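Cupin 2 conserved barrel domain protein (Planctomyces limnophilus, PDB 4H7L) is of unknown function but belongs to the cupin superfamily and binds a copper(II) ion in its conserved beta-barrel domain. Local coordinates at residues I25-C30 against W34-F39; R59-Y62 against Q67-Y70. All coordinates share one frame; numbering follows the deposited sequence.

Contact 1 (25-30 against 34-39) is a surface contact, a beta hairpin whose centre lies about 11 Å from the centre of the chain, whereas contact 2 (59-62 against 67-70) is buried, with its centre about 6 Å from that point. Both reach the same antiparallel sheet: contact 1 pairs strand 28-30 with strand 33-38, and contact 2 sets strand 67-72 against a loop. Their centres lie 16 Å apart and their nearest atoms about 8 Å apart, without touching. The chemistry follows the location. Contact 1 buries 562 Å² and is held by hydrogen bonds and apolar packing; contact 2 buries merely 49 Å², because a copper ion stands between its ligands.

Contact 1: residues I25-C30 against W34-F39; sequences IEAVAC and WAQRAF
Val-28 and Ala-35 form an antiparallel hydrogen-bonded pair in which each backbone amide serves the carbonyl of the other. Val-28 N donates to Ala-35 O at 2.8 Å and Ala-35 N returns a bond to Val-28 O at 2.7 Å; N-H to acceptor angles of 173° and 172° show that both are nearly straight. A CA-H...O contact supplements each acceptor, from Ala-27 CA to Ala-35 O and from Trp-34 CA to Val-28 O.

Beyond the strand pairing, the Gln-36 side chain takes over. Its NE2 reaches Ile-25 O at 2.8 Å, within the carbonyl plane and on a lone pair, while the acceptor lies in the Gln-36 amide plane, which fixes the turn of that amide. A weak hydrogen bond from the same NE2 to Ser-23 O gives it a second acceptor. The extended chain (chi2 172°) sends the amide past Ile-25, and its CG packs on Ala-27 CB at 3.7 Å.

The backbone pairing makes 28-30 and 33-38 a beta hairpin at the margin of the cupin sheet, where strand 33-38 also pairs through Trp-34, Gln-36 and Ala-38 with strand 48-54. Strand 33-38 therefore has backbone partners on both flanks.

The side-chain packing divides by face. On one, Ala-29 CB sits over the six-membered ring of Trp-34, 4.2 Å from the centroid, a CH-pi contact. On the other, Cys-30 SG packs against Ala-35 CB at 3.9 Å, and the Arg-37 guanidinium turns one face to Ala-35 CB, which sits toward its rim. Arg-37 crosses Val-28 at about a right angle, bringing NH1 to 3.6 Å from Val-28 CG1, while NH2 approaches Cys-30 CB. Upstream of strand 28-30, Ile-25 CD1 rests on Ala-38 CB, at the end of its strand, at 3.9 Å.

Contact 2: residues R59-Y62 against Q67-Y70; sequences RTHY and QEIY. With CU (copper (II) ion), chain D.
The HxHxxxxE metal-binding motif of the cupin barrel supplies this contact, in which His-61 from a loop and Glu-68 from strand 67-72 hold one copper ion between them. His-61 NE2 binds the copper at 2.2 Å, and Glu-68 OE2 binds it at the same length. His-61 NE2 and Glu-68 OE2 are 4.3 Å apart, almost the sum of their metal bonds, and the NE2-copper-OE2 angle is close to 167°, so they are nearly trans. His-63 and His-104 complete the four-residue site.

The copper is equally far from CD2 and CE1 of His-61, which places it symmetrically off NE2. The ring is brought there by a chi1 of 72°, with CG between the backbone N and the carbonyl carbon, and meets the His-104 ring edge-to-face. Glu-68 approaches with an extended chain, and its carboxylate is effectively monodentate: OE1 lies 3.2 Å from the copper. That oxygen instead accepts a hydrogen bond from Asn-114 ND2, a second-shell contact that would restrain rotation of the carboxylate.

OE2 has a second partner as well. Tyr-70, two residues along the strand, donates a hydrogen bond from OH to Glu-68 OE2 over 3.1 Å. It meets that oxygen from above, 43° out of the carboxylate plane. Tyr-70 OH then stands 3.3 Å from the copper.

Contact 1: residues I25-C30 against W34-F39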
ATOM      1  N   ILE B  25     -11.216   4.120 -11.042  1.00 64.55           N
ATOM      2  CA  ILE B  25     -10.200   4.488 -12.022  1.00 64.85           C
ATOM      3  C   ILE B  25     -10.333   3.624 -13.275  1.00 65.90           C
ATOM      4  O   ILE B  25     -10.621   2.429 -13.188  1.00 62.05           O
ATOM      5  CB  ILE B  25      -8.782   4.312 -11.449  1.00 65.99           C
ATOM      6  CG1 ILE B  25      -8.467   5.429 -10.455  1.00 66.50           C
ATOM      7  CG2 ILE B  25      -7.746   4.303 -12.568  1.00 64.83           C
ATOM      8  CD1 ILE B  25      -7.136   5.257  -9.754  1.00 64.35           C
ATOM      9  N   GLU B  26     -10.125   4.229 -14.439  1.00 70.45           N
ATOM     10  CA  GLU B  26     -10.124   3.477 -15.688  1.00 74.42           C
ATOM     11  C   GLU B  26      -9.013   2.438 -15.635  1.00 72.78           C
ATOM     12  O   GLU B  26      -7.843   2.779 -15.460  1.00 73.28           O
ATOM     13  CB  GLU B  26      -9.910   4.412 -16.879  1.00 78.25           C
ATOM     14  CG  GLU B  26     -10.099   3.748 -18.240  1.00 84.54           C
ATOM     15  CD  GLU B  26     -11.549   3.714 -18.684  1.00 92.45           C
ATOM     16  OE1 GLU B  26     -12.373   3.098 -17.976  1.00 94.92           O
ATOM     17  OE2 GLU B  26     -11.867   4.307 -19.739  1.00 94.57           O
ATOM     18  N   ALA B  27      -9.380   1.169 -15.780  1.00 71.25           N
ATOM     19  CA  ALA B  27      -8.414   0.077 -15.707  1.00 67.76           C
ATOM     20  C   ALA B  27      -7.618  -0.043 -17.001  1.00 69.12           C
ATOM     21  O   ALA B  27      -8.166   0.076 -18.095  1.00 77.32           O
ATOM     22  CB  ALA B  27      -9.122  -1.230 -15.403  1.00 67.58           C
ATOM     23  N   VAL B  28      -6.320  -0.282 -16.865  1.00 70.52           N
ATOM     24  CA  VAL B  28      -5.434  -0.416 -18.014  1.00 71.72           C
ATOM     25  C   VAL B  28      -4.830  -1.808 -18.055  1.00 70.66           C
ATOM     26  O   VAL B  28      -4.517  -2.391 -17.019  1.00 75.72           O
ATOM     27  CB  VAL B  28      -4.294   0.616 -17.963  1.00 72.97           C
ATOM     28  CG1 VAL B  28      -3.111   0.154 -18.802  1.00 76.13           C
ATOM     29  CG2 VAL B  28      -4.792   1.974 -18.429  1.00 73.29           C
ATOM     30  N   ALA B  29      -4.661  -2.336 -19.260  1.00 65.63           N
ATOM     31  CA  ALA B  29      -4.068  -3.653 -19.433  1.00 68.14           C
ATOM     32  C   ALA B  29      -2.571  -3.625 -19.143  1.00 69.75           C
ATOM     33  O   ALA B  29      -1.858  -2.716 -19.567  1.00 71.51           O
ATOM     34  CB  ALA B  29      -4.322  -4.163 -20.843  1.00 65.94           C
ATOM     35  N   CYS B  30      -2.110  -4.629 -18.406  1.00 66.50           N
ATOM     36  CA  CYS B  30      -0.690  -4.836 -18.164  1.00 69.44           C
ATOM     37  C   CYS B  30      -0.407  -6.321 -18.367  1.00 71.95           C
ATOM     38  O   CYS B  30      -1.340  -7.118 -18.469  1.00 72.80           O
ATOM     39  CB  CYS B  30      -0.313  -4.387 -16.754  1.00 65.99           C
ATOM     40  SG  CYS B  30      -1.362  -5.075 -15.467  1.00 74.50           S
ATOM     41  N   TRP B  34      -4.880  -6.502 -15.237  1.00 67.65           N
ATOM     42  CA  TRP B  34      -5.412  -5.143 -15.286  1.00 67.83           C
ATOM     43  C   TRP B  34      -4.956  -4.313 -14.091  1.00 65.13           C
ATOM     44  O   TRP B  34      -4.996  -4.774 -12.952  1.00 62.36           O
ATOM     45  CB  TRP B  34      -6.940  -5.178 -15.332  1.00 69.90           C
ATOM     46  CG  TRP B  34      -7.470  -5.909 -16.516  1.00 70.94           C
ATOM     47  CD1 TRP B  34      -7.792  -7.231 -16.586  1.00 73.93           C
ATOM     48  CD2 TRP B  34      -7.735  -5.361 -17.812  1.00 75.79           C
ATOM     49  NE1 TRP B  34      -8.242  -7.542 -17.844  1.00 79.50           N
ATOM     50  CE2 TRP B  34      -8.218  -6.411 -18.617  1.00 80.50           C
ATOM     51  CE3 TRP B  34      -7.613  -4.085 -18.368  1.00 75.07           C
ATOM     52  CZ2 TRP B  34      -8.580  -6.223 -19.948  1.00 85.52           C
ATOM     53  CZ3 TRP B  34      -7.971  -3.902 -19.690  1.00 80.39           C
ATOM     54  CH2 TRP B  34      -8.450  -4.965 -20.465  1.00 84.95           C
ATOM     55  N   ALA B  35      -4.535  -3.081 -14.360  1.00 66.72           N
ATOM     56  CA  ALA B  35      -4.035  -2.195 -13.316  1.00 65.46           C
ATOM     57  C   ALA B  35      -4.866  -0.918 -13.226  1.00 62.21           C
ATOM     58  O   ALA B  35      -5.213  -0.316 -14.240  1.00 66.41           O
ATOM     59  CB  ALA B  35      -2.579  -1.849 -13.578  1.00 61.50           C
ATOM     60  N   GLN B  36      -5.183  -0.513 -12.002  1.00 55.06           N
ATOM     61  CA  GLN B  36      -5.836   0.767 -11.757  1.00 52.98           C
ATOM     62  C   GLN B  36      -4.882   1.625 -10.932  1.00 51.44           C
ATOM     63  O   GLN B  36      -4.795   1.488  -9.711  1.00 51.74           O
ATOM     64  CB  GLN B  36      -7.181   0.562 -11.053  1.00 48.82           C
ATOM     65  CG  GLN B  36      -8.225  -0.100 -11.954  1.00 54.21           C
ATOM     66  CD  GLN B  36      -9.501  -0.495 -11.223  1.00 55.01           C
ATOM     67  OE1 GLN B  36      -9.523  -1.466 -10.472  1.00 57.31           O
ATOM     68  NE2 GLN B  36     -10.574   0.249 -11.458  1.00 55.49           N
ATOM     69  N   ARG B  37      -4.161   2.505 -11.617  1.00 53.91           N
ATOM     70  CA  ARG B  37      -3.001   3.173 -11.038  1.00 55.26           C
ATOM     71  C   ARG B  37      -3.332   4.556 -10.483  1.00 53.34           C
ATOM     72  O   ARG B  37      -3.982   5.361 -11.142  1.00 55.89           O
ATOM     73  CB  ARG B  37      -1.893   3.281 -12.091  1.00 61.19           C
ATOM     74  CG  ARG B  37      -1.622   1.973 -12.835  1.00 60.21           C
ATOM     75  CD  ARG B  37      -0.285   2.006 -13.564  1.00 62.65           C
ATOM     76  NE  ARG B  37       0.090   0.697 -14.095  1.00 69.45           N
ATOM     77  CZ  ARG B  37      -0.146   0.277 -15.338  1.00 72.73           C
ATOM     78  NH1 ARG B  37      -0.763   1.053 -16.220  1.00 74.39           N
ATOM     79  NH2 ARG B  37       0.243  -0.935 -15.708  1.00 73.00           N
ATOM     80  N   ALA B  38      -2.869   4.823  -9.265  1.00 56.90           N
ATOM     81  CA  ALA B  38      -3.124   6.097  -8.603  1.00 55.19           C
ATOM     82  C   ALA B  38      -1.834   6.760  -8.141  1.00 53.44           C
ATOM     83  O   ALA B  38      -0.839   6.088  -7.873  1.00 58.08           O
ATOM     84  CB  ALA B  38      -4.050   5.894  -7.417  1.00 56.13           C
ATOM     85  N   PHE B  39      -1.864   8.086  -8.058  1.00 58.54           N
ATOM     86  CA  PHE B  39      -0.771   8.861  -7.480  1.00 62.74           C
ATOM     87  C   PHE B  39       0.537   8.719  -8.247  1.00 66.69           C
ATOM     88  O   PHE B  39       1.588   8.495  -7.654  1.00 70.77           O
ATOM     89  CB  PHE B  39      -0.569   8.467  -6.015  1.00 60.88           C
ATOM     90  CG  PHE B  39      -1.817   8.580  -5.187  1.00 59.17           C
ATOM     91  CD1 PHE B  39      -2.495   9.779  -5.099  1.00 55.19           C
ATOM     92  CD2 PHE B  39      -2.315   7.487  -4.505  1.00 59.44           C
ATOM     93  CE1 PHE B  39      -3.645   9.889  -4.348  1.00 54.57           C
ATOM     94  CE2 PHE B  39      -3.466   7.590  -3.750  1.00 57.52           C
ATOM     95  CZ  PHE B  39      -4.131   8.792  -3.670  1.00 53.58           C
TER

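Contact 2: residues R59-Y62 against Q67-Y70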
ATOM      1  N   ARG B  59       5.793 -12.902 -17.901  1.00 52.58           N
ATOM      2  CA  ARG B  59       7.234 -13.094 -17.822  1.00 55.87           C
ATOM      3  C   ARG B  59       7.742 -12.635 -16.463  1.00 56.80           C
ATOM      4  O   ARG B  59       7.270 -11.638 -15.921  1.00 60.81           O
ATOM      5  CB  ARG B  59       7.959 -12.279 -18.896  1.00 57.59           C
ATOM      6  CG  ARG B  59       7.755 -12.739 -20.322  1.00 61.24           C
ATOM      7  CD  ARG B  59       8.633 -11.936 -21.280  1.00 66.70           C
ATOM      8  NE  ARG B  59      10.049 -12.283 -21.158  1.00 67.05           N
ATOM      9  CZ  ARG B  59      11.018 -11.756 -21.900  1.00 59.92           C
ATOM     10  NH1 ARG B  59      10.737 -10.852 -22.828  1.00 60.63           N
ATOM     11  NH2 ARG B  59      12.275 -12.137 -21.718  1.00 56.60           N
ATOM     12  N   THR B  60       8.707 -13.362 -15.918  1.00 55.46           N
ATOM     13  CA  THR B  60       9.446 -12.885 -14.763  1.00 53.16           C
ATOM     14  C   THR B  60      10.156 -11.601 -15.163  1.00 53.97           C
ATOM     15  O   THR B  60      10.758 -11.527 -16.235  1.00 52.57           O
ATOM     16  CB  THR B  60      10.488 -13.911 -14.301  1.00 49.72           C
ATOM     17  OG1 THR B  60       9.821 -15.087 -13.837  1.00 56.04           O
ATOM     18  CG2 THR B  60      11.346 -13.339 -13.181  1.00 50.27           C
ATOM     19  N   HIS B  61      10.081 -10.589 -14.305  1.00 48.65           N
ATOM     20  CA  HIS B  61      10.671  -9.292 -14.604  1.00 49.64           C
ATOM     21  C   HIS B  61      11.310  -8.698 -13.355  1.00 47.52           C
ATOM     22  O   HIS B  61      11.171  -9.232 -12.255  1.00 45.99           O
ATOM     23  CB  HIS B  61       9.605  -8.332 -15.146  1.00 49.77           C
ATOM     24  CG  HIS B  61       8.635  -7.856 -14.107  1.00 55.23           C
ATOM     25  ND1 HIS B  61       7.465  -8.526 -13.817  1.00 60.70           N
ATOM     26  CD2 HIS B  61       8.663  -6.778 -13.287  1.00 58.73           C
ATOM     27  CE1 HIS B  61       6.815  -7.881 -12.863  1.00 64.31           C
ATOM     28  NE2 HIS B  61       7.522  -6.817 -12.522  1.00 62.81           N
ATOM     29  N   TYR B  62      12.015  -7.590 -13.530  1.00 49.19           N
ATOM     30  CA  TYR B  62      12.569  -6.873 -12.395  1.00 44.16           C
ATOM     31  C   TYR B  62      12.719  -5.385 -12.695  1.00 41.90           C
ATOM     32  O   TYR B  62      12.569  -4.941 -13.832  1.00 47.55           O
ATOM     33  CB  TYR B  62      13.911  -7.474 -11.971  1.00 40.89           C
ATOM     34  CG  TYR B  62      15.034  -7.293 -12.967  1.00 42.25           C
ATOM     35  CD1 TYR B  62      15.154  -8.131 -14.069  1.00 40.51           C
ATOM     36  CD2 TYR B  62      15.989  -6.298 -12.791  1.00 41.20           C
ATOM     37  CE1 TYR B  62      16.189  -7.974 -14.975  1.00 39.02           C
ATOM     38  CE2 TYR B  62      17.025  -6.134 -13.692  1.00 41.37           C
ATOM     39  CZ  TYR B  62      17.123  -6.975 -14.779  1.00 41.97           C
ATOM     40  OH  TYR B  62      18.153  -6.811 -15.682  1.00 43.76           O
ATOM     41  N   GLN B  67      11.386   0.027  -6.055  1.00 51.30           N
ATOM     42  CA  GLN B  67      11.070  -1.071  -5.163  1.00 60.17           C
ATOM     43  C   GLN B  67       9.558  -1.144  -5.042  1.00 55.47           C
ATOM     44  O   GLN B  67       8.879  -0.119  -5.029  1.00 55.91           O
ATOM     45  CB  GLN B  67      11.744  -0.892  -3.798  1.00 65.37           C
ATOM     46  CG  GLN B  67      11.107   0.136  -2.882  1.00 67.55           C
ATOM     47  CD  GLN B  67      10.951  -0.370  -1.458  1.00 72.31           C
ATOM     48  OE1 GLN B  67      11.279   0.332  -0.501  1.00 72.35           O
ATOM     49  NE2 GLN B  67      10.438  -1.591  -1.309  1.00 71.64           N
ATOM     50  N   GLU B  68       9.036  -2.360  -4.987  1.00 51.06           N
ATOM     51  CA  GLU B  68       7.598  -2.569  -4.941  1.00 49.11           C
ATOM     52  C   GLU B  68       7.209  -3.294  -3.661  1.00 49.33           C
ATOM     53  O   GLU B  68       7.983  -4.081  -3.123  1.00 49.20           O
ATOM     54  CB  GLU B  68       7.143  -3.368  -6.166  1.00 49.23           C
ATOM     55  CG  GLU B  68       7.382  -2.654  -7.492  1.00 53.79           C
ATOM     56  CD  GLU B  68       6.789  -3.394  -8.685  1.00 65.63           C
ATOM     57  OE1 GLU B  68       6.115  -2.737  -9.508  1.00 65.50           O
ATOM     58  OE2 GLU B  68       7.001  -4.625  -8.812  1.00 68.33           O
ATOM     59  N   ILE B  69       6.014  -3.002  -3.164  1.00 47.52           N
ATOM     60  CA  ILE B  69       5.458  -3.746  -2.048  1.00 49.01           C
ATOM     61  C   ILE B  69       4.062  -4.213  -2.408  1.00 49.34           C
ATOM     62  O   ILE B  69       3.140  -3.407  -2.518  1.00 48.43           O
ATOM     63  CB  ILE B  69       5.377  -2.908  -0.763  1.00 44.46           C
ATOM     64  CG1 ILE B  69       6.767  -2.432  -0.346  1.00 49.30           C
ATOM     65  CG2 ILE B  69       4.738  -3.728   0.354  1.00 44.86           C
ATOM     66  CD1 ILE B  69       6.755  -1.548   0.884  1.00 48.42           C
ATOM     67  N   TYR B  70       3.913  -5.518  -2.602  1.00 49.61           N
ATOM     68  CA  TYR B  70       2.615  -6.101  -2.902  1.00 46.79           C
ATOM     69  C   TYR B  70       1.882  -6.399  -1.602  1.00 45.19           C
ATOM     70  O   TYR B  70       2.476  -6.893  -0.648  1.00 51.55           O
ATOM     71  CB  TYR B  70       2.773  -7.404  -3.690  1.00 49.81           C
ATOM     72  CG  TYR B  70       3.354  -7.267  -5.085  1.00 52.76           C
ATOM     73  CD1 TYR B  70       3.764  -6.040  -5.584  1.00 53.18           C
ATOM     74  CD2 TYR B  70       3.479  -8.380  -5.908  1.00 63.34           C
ATOM     75  CE1 TYR B  70       4.291  -5.928  -6.861  1.00 57.88           C
ATOM     76  CE2 TYR B  70       4.001  -8.276  -7.185  1.00 65.36           C
ATOM     77  CZ  TYR B  70       4.405  -7.049  -7.656  1.00 61.91           C
ATOM     78  OH  TYR B  70       4.924  -6.943  -8.928  1.00 65.51           O
TER
HETATM   79 CU    CU D 201       7.173  -5.522 -10.801  1.00 70.35          CU